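Local atomic coordinates of HIAXHD3 (Humicola insolens, PDB entry 3ZXK), a protein that probably hydrolyses arabinofuranose side chains of arabinoxylan as a family 43 glycoside hydrolase, with its active site engineered to add endo-xylanase activity. Residues F36-V44 / V56-N64; C102-P113 / N130-Y141. All coordinates share one frame; numbering follows the deposited sequence.

Interaction 1 joins the last two strands of one four-stranded antiparallel sheet. Interaction 2 joins the last two strands of the next, which fits neighbouring blades of the five-bladed beta-propeller of family 43. Their centres lie about 12 Å apart and the two contacts touch. W131 NE1 probably bonds T57 OG1 at 2.9 Å, and W110 NE1 probably bonds N64 OD1 at 3.0 Å, so two indoles of 102-113 / 130-141 reach polar atoms of 56-64. Each contact has one end near the bound sugars. The side chain of F36 is about 8 Å from xylopyranose and arabinofuranose, and that of C140 about 8 Å from xylopyranose. Y142, a pocket residue, directly follows 130-141.

Interaction 1: F36-V44 / V56-N64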
# COMPACT_ATOMS: atom_id res chain seq x y z
N PHE A 36 2.97 0.10 6.39
CA PHE A 36 4.07 -0.41 7.24
C PHE A 36 5.21 0.62 7.32
O PHE A 36 4.94 1.77 7.69
CB PHE A 36 4.45 -1.86 6.83
CG PHE A 36 3.26 -2.79 6.94
CD1 PHE A 36 2.31 -2.89 5.90
CD2 PHE A 36 3.02 -3.47 8.14
CE1 PHE A 36 1.18 -3.69 6.06
CE2 PHE A 36 1.89 -4.26 8.30
CZ PHE A 36 0.98 -4.38 7.25
N ALA A 37 6.43 0.23 6.98
CA ALA A 37 7.57 1.15 7.06
C ALA A 37 7.91 1.81 5.72
O ALA A 37 8.94 2.46 5.59
CB ALA A 37 8.80 0.44 7.65
N TYR A 38 7.02 1.70 4.73
CA TYR A 38 7.24 2.39 3.45
C TYR A 38 6.88 3.88 3.57
O TYR A 38 6.00 4.26 4.32
CB TYR A 38 6.47 1.67 2.33
CG TYR A 38 7.08 0.27 2.08
CD1 TYR A 38 8.13 0.11 1.21
CD2 TYR A 38 6.59 -0.88 2.74
CE1 TYR A 38 8.70 -1.15 0.98
CE2 TYR A 38 7.14 -2.13 2.53
CZ TYR A 38 8.19 -2.28 1.63
OH TYR A 38 8.77 -3.53 1.40
N SER A 39 7.65 4.72 2.92
CA SER A 39 7.59 6.17 3.16
C SER A 39 7.63 6.92 1.82
O SER A 39 8.61 6.77 1.08
CB SER A 39 8.81 6.58 3.99
OG SER A 39 8.82 8.00 4.19
N PRO A 40 6.65 7.77 1.51
CA PRO A 40 5.53 8.23 2.31
C PRO A 40 4.56 7.09 2.60
O PRO A 40 4.52 6.09 1.88
CB PRO A 40 4.86 9.30 1.41
CG PRO A 40 5.27 8.95 0.04
CD PRO A 40 6.67 8.43 0.18
N GLY A 41 3.77 7.29 3.64
CA GLY A 41 2.82 6.28 4.07
C GLY A 41 1.38 6.69 3.84
O GLY A 41 1.08 7.86 3.59
N ALA A 42 0.50 5.68 3.95
CA ALA A 42 -0.96 5.87 3.92
C ALA A 42 -1.46 6.50 2.62
O ALA A 42 -1.99 7.61 2.62
CB ALA A 42 -1.48 6.65 5.13
N PRO A 43 -1.29 5.78 1.51
CA PRO A 43 -1.76 6.31 0.22
C PRO A 43 -3.26 6.54 0.23
O PRO A 43 -4.00 5.85 0.98
CB PRO A 43 -1.49 5.17 -0.77
CG PRO A 43 -0.91 4.07 -0.00
CD PRO A 43 -0.76 4.41 1.42
N VAL A 44 -3.68 7.51 -0.58
CA VAL A 44 -5.08 7.77 -0.88
C VAL A 44 -5.27 7.56 -2.39
O VAL A 44 -4.53 8.17 -3.19
CB VAL A 44 -5.52 9.20 -0.52
CG1 VAL A 44 -7.00 9.42 -0.80
CG2 VAL A 44 -5.27 9.49 0.96
N VAL A 56 -3.66 9.49 -5.54
CA VAL A 56 -3.65 10.96 -5.62
C VAL A 56 -2.81 11.67 -4.58
O VAL A 56 -2.37 12.79 -4.82
CB VAL A 56 -5.07 11.57 -5.70
CG1 VAL A 56 -5.71 11.12 -7.01
CG2 VAL A 56 -5.90 11.19 -4.47
N THR A 57 -2.57 11.03 -3.44
CA THR A 57 -1.79 11.63 -2.35
C THR A 57 -1.39 10.56 -1.34
O THR A 57 -1.80 9.40 -1.46
CB THR A 57 -2.57 12.82 -1.67
OG1 THR A 57 -1.69 13.57 -0.81
CG2 THR A 57 -3.78 12.34 -0.86
N HIS A 58 -0.58 10.94 -0.35
CA HIS A 58 -0.31 10.07 0.79
C HIS A 58 -0.53 10.90 2.03
O HIS A 58 -0.11 12.05 2.10
CB HIS A 58 1.14 9.62 0.84
CG HIS A 58 1.50 8.51 -0.11
ND1 HIS A 58 1.64 8.69 -1.45
CD2 HIS A 58 1.77 7.16 0.13
CE1 HIS A 58 2.03 7.53 -2.03
NE2 HIS A 58 2.10 6.59 -1.07
N SER A 59 -1.18 10.31 3.04
CA SER A 59 -1.50 11.08 4.28
C SER A 59 -0.30 11.34 5.20
O SER A 59 -0.35 12.24 6.02
CB SER A 59 -2.58 10.35 5.08
OG SER A 59 -3.78 10.34 4.36
N VAL A 60 0.75 10.52 5.06
CA VAL A 60 1.93 10.68 5.92
C VAL A 60 3.17 10.89 5.04
O VAL A 60 3.87 9.95 4.67
CB VAL A 60 2.06 9.49 6.90
CG1 VAL A 60 3.21 9.72 7.89
CG2 VAL A 60 0.77 9.28 7.68
N PRO A 61 3.44 12.14 4.67
CA PRO A 61 4.52 12.37 3.69
C PRO A 61 5.89 11.92 4.16
O PRO A 61 6.73 11.61 3.30
CB PRO A 61 4.46 13.88 3.43
CG PRO A 61 3.53 14.47 4.45
CD PRO A 61 2.60 13.35 4.84
N ARG A 62 6.15 11.92 5.46
CA ARG A 62 7.38 11.33 6.00
C ARG A 62 6.98 10.75 7.33
O ARG A 62 6.26 11.41 8.08
CB ARG A 62 8.48 12.38 6.18
CG ARG A 62 9.77 11.83 6.76
CD ARG A 62 10.85 12.90 6.76
NE ARG A 62 12.10 12.40 7.32
CZ ARG A 62 13.07 11.83 6.61
NH1 ARG A 62 12.95 11.73 5.28
NH2 ARG A 62 14.15 11.37 7.23
N LEU A 63 7.42 9.54 7.63
CA LEU A 63 6.97 8.83 8.83
C LEU A 63 7.58 9.54 10.03
O LEU A 63 8.77 9.72 10.08
CB LEU A 63 7.39 7.35 8.77
CG LEU A 63 7.00 6.64 7.44
CD1 LEU A 63 7.31 5.15 7.52
CD2 LEU A 63 5.53 6.82 7.11
N ASN A 64 6.75 9.92 10.99
CA ASN A 64 7.19 10.65 12.18
C ASN A 64 7.01 9.87 13.48
O ASN A 64 6.76 10.44 14.54
CB ASN A 64 6.44 11.99 12.26
CG ASN A 64 4.94 11.82 12.51
OD1 ASN A 64 4.27 10.97 11.91
ND2 ASN A 64 4.39 12.68 13.38
O HOH W 1 9.06 10.34 2.62
O HOH W 2 -4.63 7.74 3.65
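V44 and T57 open the backbone ladder: V44 N gives a hydrogen bond to T57 O at 2.8 Å. V44 O accepts from V56 N at 2.8 Å in a nearly straight bond (178°) and only weakly from T57 N. V56 and T57 both face V44, a classic beta bulge. A second places S59 and V60 opposite G41. G41 N bonds V60 O at 2.9 Å, and V60 N returns a bond to G41 O. S59 N bonds A42 O, which also takes a bond from water 2, shared with S59 OG. V44-T57 and P43-H58 belong to the beta hairpin 41-47 / 54-58, the outer pair of a propeller blade; G41-V60 continues it past the corners at A42 and S59. The H58 ring is wedged between two prolines, set there with CG anti to the carbonyl carbon (chi1 -78°). P40 CG makes a CH-pi contact over the centre of one face, 3.8 Å from the centroid; P43 CB makes a longer one over the opposite face (4.2 Å, 26° off the normal). E331 and E334 bind the ring nitrogens and fix its rotation. T57 CG2 packs beside V44 CB at 3.6 Å. L63 CD1 rests 3.6 Å from Y38 O.

Interaction 2: C102-P113 / N130-Y141; sequences CVEGRTYLWTSP and NWQHTATIDNCY
T107 and I137 pair tightly, with T107 N to I137 O at 3.0 Å and I137 N back to T107 O. T107 OG1 lies beside its own backbone N (chi1 -60°) and is gripped twice. It donates to N139 O at 2.7 Å and accepts from Y141 N. This buried hydroxyl ties down the chain after strand 132-137. Nearby, the disulfide C102-C140 links this chain to the end of strand 96-103, and water 3 bridges C102 N and Y141 O. The strands 106-113 and 132-137 are the outer antiparallel pair of a four-stranded propeller blade. A classic beta bulge interrupts them: T134 and A135 both face L109, whose O accepts from T134 N at 2.8 Å and only weakly from A135 N. T111 OG1 hydrogen-bonds to T134 OG1 and R96. W131 and W110 each have one face covered by a CB in a CH-pi contact. S112 CB stands 3.6 Å from the centroid of the W131 six-membered ring, while W110 O meets that indole's edge. H133 CB lies 4.0 Å from the centroid of the W110 six-membered ring. The H133 and Y108 rings meet obliquely, planes at 44°. The solvent side is looser and more polar. There R106, bent at chi3, forms a side-on salt bridge to D138 OD1. Both nitrogens go to this one oxygen: NH2 at 2.8 Å on its syn lone pair, NE at 2.9 Å nearly along its C-O axis. Guanidinium and carboxylate are nearly coplanar (24°), with T136 CG2 over one guanidinium face. At the opposite end, exposed N130 donates its N to S112 OG.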
# COMPACT_ATOMS: atom_id res chain seq x y z
N CYS A 102 -2.61 4.19 14.71
CA CYS A 102 -1.80 3.83 15.86
C CYS A 102 -0.52 3.16 15.41
O CYS A 102 -0.56 2.19 14.66
CB CYS A 102 -2.55 2.89 16.81
SG CYS A 102 -1.49 2.44 18.22
N VAL A 103 0.62 3.68 15.86
CA VAL A 103 1.92 3.12 15.51
C VAL A 103 2.68 3.00 16.81
O VAL A 103 2.89 3.99 17.53
CB VAL A 103 2.70 4.03 14.52
CG1 VAL A 103 4.07 3.43 14.21
CG2 VAL A 103 1.90 4.21 13.23
N GLU A 104 3.07 1.75 17.11
CA GLU A 104 3.83 1.40 18.31
C GLU A 104 3.28 2.12 19.56
O GLU A 104 3.99 2.84 20.28
CB GLU A 104 5.32 1.66 18.12
CG GLU A 104 5.88 0.91 16.92
CD GLU A 104 7.39 1.01 16.84
OE1 GLU A 104 8.08 0.51 17.77
OE2 GLU A 104 7.87 1.60 15.86
N GLY A 105 1.98 1.92 19.78
CA GLY A 105 1.35 2.29 21.04
C GLY A 105 0.84 3.72 21.18
O GLY A 105 0.26 4.04 22.20
N ARG A 106 1.05 4.58 20.18
CA ARG A 106 0.46 5.94 20.20
C ARG A 106 -0.30 6.18 18.90
O ARG A 106 0.06 5.62 17.88
CB ARG A 106 1.51 7.04 20.31
CG ARG A 106 2.42 6.93 21.52
CD ARG A 106 3.43 8.07 21.52
NE ARG A 106 3.00 9.17 22.38
CZ ARG A 106 3.74 10.26 22.61
NH1 ARG A 106 4.93 10.38 22.04
NH2 ARG A 106 3.29 11.22 23.41
N THR A 107 -1.31 7.05 18.94
CA THR A 107 -2.12 7.30 17.77
C THR A 107 -1.79 8.68 17.21
O THR A 107 -1.77 9.67 17.95
CB THR A 107 -3.61 7.20 18.15
OG1 THR A 107 -3.86 5.88 18.64
CG2 THR A 107 -4.50 7.43 16.91
N TYR A 108 -1.53 8.74 15.91
CA TYR A 108 -1.06 9.96 15.24
C TYR A 108 -2.16 10.46 14.33
O TYR A 108 -2.81 9.65 13.65
CB TYR A 108 0.18 9.65 14.40
CG TYR A 108 1.35 9.25 15.25
CD1 TYR A 108 1.53 7.92 15.68
CD2 TYR A 108 2.29 10.20 15.63
CE1 TYR A 108 2.59 7.57 16.50
CE2 TYR A 108 3.39 9.85 16.43
CZ TYR A 108 3.52 8.54 16.86
OH TYR A 108 4.60 8.20 17.66
N LEU A 109 -2.42 11.78 14.37
CA LEU A 109 -3.36 12.42 13.48
C LEU A 109 -2.62 13.28 12.48
O LEU A 109 -1.85 14.15 12.87
CB LEU A 109 -4.33 13.32 14.27
CG LEU A 109 -5.18 14.24 13.42
CD1 LEU A 109 -6.07 13.46 12.46
CD2 LEU A 109 -6.00 15.13 14.36
N TRP A 110 -2.87 13.02 11.20
CA TRP A 110 -2.38 13.86 10.12
C TRP A 110 -3.56 14.42 9.38
O TRP A 110 -4.55 13.69 9.15
CB TRP A 110 -1.53 13.04 9.16
CG TRP A 110 -0.12 12.77 9.63
CD1 TRP A 110 0.31 11.86 10.60
CD2 TRP A 110 1.08 13.44 9.13
NE1 TRP A 110 1.68 11.90 10.72
CE2 TRP A 110 2.20 12.85 9.85
CE3 TRP A 110 1.32 14.43 8.18
CZ2 TRP A 110 3.52 13.26 9.62
CZ3 TRP A 110 2.64 14.84 7.96
CH2 TRP A 110 3.72 14.26 8.65
N THR A 111 -3.53 15.72 9.06
CA THR A 111 -4.67 16.31 8.36
C THR A 111 -4.23 17.09 7.13
O THR A 111 -3.10 17.53 7.05
CB THR A 111 -5.52 17.26 9.25
OG1 THR A 111 -4.70 18.35 9.66
CG2 THR A 111 -6.07 16.53 10.50
N SER A 112 -5.15 17.28 6.20
CA SER A 112 -4.93 18.13 5.04
C SER A 112 -6.20 18.89 4.71
O SER A 112 -7.29 18.34 4.81
CB SER A 112 -4.56 17.27 3.81
OG SER A 112 -4.49 18.09 2.62
N PRO A 113 -6.06 20.14 4.23
CA PRO A 113 -7.25 20.80 3.69
C PRO A 113 -7.75 20.06 2.44
O PRO A 113 -7.00 19.30 1.83
CB PRO A 113 -6.71 22.19 3.32
CG PRO A 113 -5.29 21.97 2.98
CD PRO A 113 -4.84 20.96 4.03
N ASN A 130 -2.02 18.94 1.38
CA ASN A 130 -0.91 19.43 2.17
C ASN A 130 -1.03 18.83 3.55
O ASN A 130 -1.75 19.37 4.37
CB ASN A 130 -0.98 20.96 2.27
CG ASN A 130 0.19 21.57 3.03
OD1 ASN A 130 1.07 20.87 3.52
ND2 ASN A 130 0.18 22.90 3.15
N TRP A 131 -0.36 17.71 3.78
CA TRP A 131 -0.59 16.97 5.02
C TRP A 131 0.37 17.37 6.11
O TRP A 131 1.57 17.47 5.87
CB TRP A 131 -0.40 15.49 4.72
CG TRP A 131 -1.44 14.96 3.78
CD1 TRP A 131 -1.41 14.91 2.37
CD2 TRP A 131 -2.73 14.39 4.16
NE1 TRP A 131 -2.56 14.35 1.90
CE2 TRP A 131 -3.39 14.01 2.91
CE3 TRP A 131 -3.36 14.13 5.38
CZ2 TRP A 131 -4.67 13.42 2.91
CZ3 TRP A 131 -4.63 13.52 5.38
CH2 TRP A 131 -5.27 13.19 4.16
N GLN A 132 -0.16 17.61 7.31
CA GLN A 132 0.69 17.99 8.45
C GLN A 132 0.30 17.16 9.65
O GLN A 132 -0.88 16.82 9.82
CB GLN A 132 0.49 19.47 8.82
CG GLN A 132 0.72 20.47 7.69
CD GLN A 132 2.17 20.65 7.34
OE1 GLN A 132 3.07 20.44 8.17
NE2 GLN A 132 2.43 21.07 6.09
N HIS A 133 1.27 16.89 10.52
CA HIS A 133 1.01 16.22 11.78
C HIS A 133 0.28 17.17 12.72
O HIS A 133 0.78 18.26 13.03
CB HIS A 133 2.34 15.78 12.37
CG HIS A 133 2.22 15.10 13.69
ND1 HIS A 133 3.08 15.33 14.70
CD2 HIS A 133 1.27 14.22 14.17
CE1 HIS A 133 2.72 14.60 15.77
NE2 HIS A 133 1.61 13.92 15.45
N THR A 134 -0.89 16.76 13.18
CA THR A 134 -1.81 17.66 13.86
C THR A 134 -1.95 17.30 15.35
O THR A 134 -2.12 18.18 16.20
CB THR A 134 -3.18 17.67 13.11
OG1 THR A 134 -2.99 18.14 11.76
CG2 THR A 134 -4.23 18.52 13.83
N ALA A 135 -1.87 16.03 15.68
CA ALA A 135 -1.95 15.63 17.09
C ALA A 135 -1.39 14.25 17.30
O ALA A 135 -1.18 13.49 16.33
CB ALA A 135 -3.39 15.72 17.61
N THR A 136 -1.10 13.94 18.56
CA THR A 136 -0.75 12.60 18.96
C THR A 136 -1.64 12.33 20.19
O THR A 136 -1.74 13.18 21.08
CB THR A 136 0.76 12.45 19.32
OG1 THR A 136 1.57 12.83 18.20
CG2 THR A 136 1.10 11.01 19.73
N ILE A 137 -2.30 11.18 20.20
CA ILE A 137 -3.13 10.75 21.31
C ILE A 137 -2.42 9.57 22.01
O ILE A 137 -1.98 8.64 21.35
CB ILE A 137 -4.53 10.33 20.78
CG1 ILE A 137 -5.35 11.58 20.37
CG2 ILE A 137 -5.30 9.53 21.81
CD1 ILE A 137 -6.58 11.27 19.52
N ASP A 138 -2.33 9.61 23.34
CA ASP A 138 -1.58 8.60 24.13
C ASP A 138 -2.48 7.42 24.51
O ASP A 138 -2.56 7.01 25.68
CB ASP A 138 -0.99 9.23 25.41
CG ASP A 138 0.21 10.15 25.15
OD1 ASP A 138 0.88 10.01 24.10
OD2 ASP A 138 0.49 11.02 26.02
N ASN A 139 -3.21 6.91 23.53
CA ASN A 139 -3.92 5.64 23.65
C ASN A 139 -3.69 4.98 22.31
O ASN A 139 -3.53 5.67 21.31
CB ASN A 139 -5.41 5.87 23.89
CG ASN A 139 -6.14 4.61 24.34
OD1 ASN A 139 -5.53 3.56 24.59
ND2 ASN A 139 -7.45 4.73 24.48
N CYS A 140 -3.60 3.65 22.28
CA CYS A 140 -3.42 2.99 21.00
C CYS A 140 -4.76 2.57 20.46
O CYS A 140 -5.43 1.70 21.02
CB CYS A 140 -2.47 1.80 21.05
SG CYS A 140 -2.37 1.06 19.39
N TYR A 141 -5.17 3.22 19.37
CA TYR A 141 -6.38 2.84 18.70
C TYR A 141 -6.01 1.82 17.64
O TYR A 141 -6.01 2.12 16.44
CB TYR A 141 -7.03 4.06 18.07
CG TYR A 141 -7.49 5.12 19.06
CD1 TYR A 141 -7.83 4.79 20.39
CD2 TYR A 141 -7.63 6.44 18.64
CE1 TYR A 141 -8.29 5.78 21.26
CE2 TYR A 141 -8.09 7.41 19.51
CZ TYR A 141 -8.39 7.09 20.82
OH TYR A 141 -8.82 8.09 21.65
O HOH W 3 -4.70 2.45 13.84